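Long-range contact in 1,4-beta-N-Acetylmuramidase M1 (Streptomyces coelicolor, PDB 1JFX), which hydrolyses the beta-1,4 linkages between N-acetylmuramic acid and N-acetylglucosamine in bacterial peptidoglycan, acting as a lysozyme and diacetylmuramidase: residues G7-H12 against D196-K201. Residues are numbered along the deposited sequence; the frame is centred on the assembly and turned at random.
Sequences GIDVSH and DVDRNK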
# COMPACT_ATOMS: atom_id res chain seq x y z
N GLY A 7 -10.08 2.10 -7.07
CA GLY A 7 -10.12 1.87 -5.64
C GLY A 7 -9.74 3.11 -4.87
O GLY A 7 -9.51 4.18 -5.46
N ILE A 8 -9.67 2.98 -3.55
CA ILE A 8 -9.26 4.10 -2.70
C ILE A 8 -8.33 3.58 -1.63
O ILE A 8 -8.11 2.37 -1.52
CB ILE A 8 -10.47 4.77 -1.98
CG1 ILE A 8 -11.19 3.75 -1.09
CG2 ILE A 8 -11.43 5.37 -3.01
CD1 ILE A 8 -12.30 4.37 -0.22
N ASP A 9 -7.72 4.48 -0.88
CA ASP A 9 -6.91 4.07 0.27
C ASP A 9 -7.28 5.10 1.33
O ASP A 9 -7.55 6.27 1.01
CB ASP A 9 -5.40 4.01 0.00
CG ASP A 9 -4.80 5.34 -0.37
OD1 ASP A 9 -4.46 6.15 0.54
OD2 ASP A 9 -4.65 5.56 -1.58
N VAL A 10 -7.34 4.65 2.57
CA VAL A 10 -7.76 5.53 3.65
C VAL A 10 -7.02 5.24 4.94
O VAL A 10 -6.39 4.20 5.09
CB VAL A 10 -9.27 5.32 3.98
CG1 VAL A 10 -10.11 5.53 2.74
CG2 VAL A 10 -9.50 3.91 4.53
N SER A 11 -7.13 6.18 5.88
CA SER A 11 -6.54 6.05 7.21
C SER A 11 -7.53 6.75 8.14
O SER A 11 -8.62 7.13 7.72
CB SER A 11 -5.18 6.73 7.29
OG SER A 11 -5.27 8.14 7.15
N HIS A 12 -7.15 6.92 9.40
CA HIS A 12 -8.06 7.57 10.34
C HIS A 12 -8.42 8.98 9.88
O HIS A 12 -9.43 9.53 10.31
CB HIS A 12 -7.44 7.63 11.75
CG HIS A 12 -6.60 8.84 11.98
ND1 HIS A 12 -5.36 9.01 11.40
CD2 HIS A 12 -6.85 9.97 12.67
CE1 HIS A 12 -4.89 10.20 11.72
NE2 HIS A 12 -5.78 10.80 12.49
N ASP A 196 -11.72 14.91 1.25
CA ASP A 196 -10.72 14.42 0.31
C ASP A 196 -10.38 12.95 0.51
O ASP A 196 -10.16 12.50 1.63
CB ASP A 196 -9.42 15.23 0.43
CG ASP A 196 -9.57 16.65 -0.07
OD1 ASP A 196 -10.48 16.94 -0.88
OD2 ASP A 196 -8.75 17.50 0.35
N VAL A 197 -10.35 12.20 -0.58
CA VAL A 197 -9.98 10.79 -0.49
C VAL A 197 -8.94 10.47 -1.56
O VAL A 197 -8.95 11.06 -2.65
CB VAL A 197 -11.20 9.84 -0.67
CG1 VAL A 197 -11.69 9.86 -2.12
CG2 VAL A 197 -10.82 8.43 -0.23
N ASP A 198 -8.01 9.58 -1.23
CA ASP A 198 -6.98 9.14 -2.16
C ASP A 198 -7.63 8.16 -3.13
O ASP A 198 -8.28 7.20 -2.70
CB ASP A 198 -5.86 8.39 -1.44
CG ASP A 198 -5.05 9.27 -0.52
OD1 ASP A 198 -5.08 10.51 -0.66
OD2 ASP A 198 -4.33 8.70 0.35
N ARG A 199 -7.43 8.38 -4.43
CA ARG A 199 -7.99 7.50 -5.45
C ARG A 199 -6.88 6.76 -6.17
O ARG A 199 -5.84 7.33 -6.50
CB ARG A 199 -8.84 8.28 -6.46
CG ARG A 199 -10.05 8.97 -5.82
CD ARG A 199 -11.07 9.41 -6.88
NE ARG A 199 -11.56 8.26 -7.63
CZ ARG A 199 -12.45 8.34 -8.62
NH1 ARG A 199 -12.95 9.52 -8.97
NH2 ARG A 199 -12.81 7.25 -9.29
N ASN A 200 -7.14 5.48 -6.43
CA ASN A 200 -6.17 4.60 -7.08
C ASN A 200 -6.75 3.86 -8.26
O ASN A 200 -7.96 3.59 -8.31
CB ASN A 200 -5.71 3.54 -6.08
CG ASN A 200 -5.07 4.15 -4.88
OD1 ASN A 200 -3.97 4.67 -4.96
ND2 ASN A 200 -5.78 4.12 -3.75
N LYS A 201 -5.87 3.53 -9.20
CA LYS A 201 -6.24 2.74 -10.37
C LYS A 201 -5.41 1.45 -10.27
O LYS A 201 -4.28 1.46 -9.76
CB LYS A 201 -5.86 3.50 -11.65
CG LYS A 201 -6.19 2.74 -12.93
CD LYS A 201 -5.95 3.64 -14.13
CE LYS A 201 -5.95 2.86 -15.44
NZ LYS A 201 -7.27 2.24 -15.77
O HOH W 1 -10.76 5.58 -7.57
O HOH W 2 -7.70 8.97 1.52
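Gly7 and Asn200 form an antiparallel hydrogen-bonded pair, Gly7 N to Asn200 O and Asn200 N to Gly7 O both measuring 2.9 Å; the short strands' directions are 140° apart, and Ile8 with Arg199 is the next, non-hydrogen-bonded pair. Beyond this, Asp9 N makes a weak 3.3 Å bond to Asp198 O, and a water links Asp9 O with Asp198 N. On the face of Ile8, Val197 CG2 packs against Ile8 CB at 4.1 Å and Val10 CG1 at 4.2 Å. Asp9, Asp198 and Asn200 share the other face. Asp9 CG lies between its backbone N and carbonyl carbon (chi1 63°), which brings the carboxylate obliquely against Asp198 CB, 3.1 Å from Asp9 OD2. Asn200 ND2 donates a nearly straight 2.8 Å bond to the anti lone pair of Asp9 OD2, an oxygen that also accepts from Gln183, while Trp161 NE1 hydrogen-bonds to Asn200 OD1 and helps orient the amide. Asp9 OD1 comes within 2.6 Å of Asp198 OD2, the two carboxylate planes turned 46° apart. Here the antiparallel strand 196-202 joins the first strand of the family 25 beta-alpha barrel, and Asp9 is a predicted active-site residue. The bonds from Asn200 and Gln183 probably hold its carboxylate in place, as second-shell residues would.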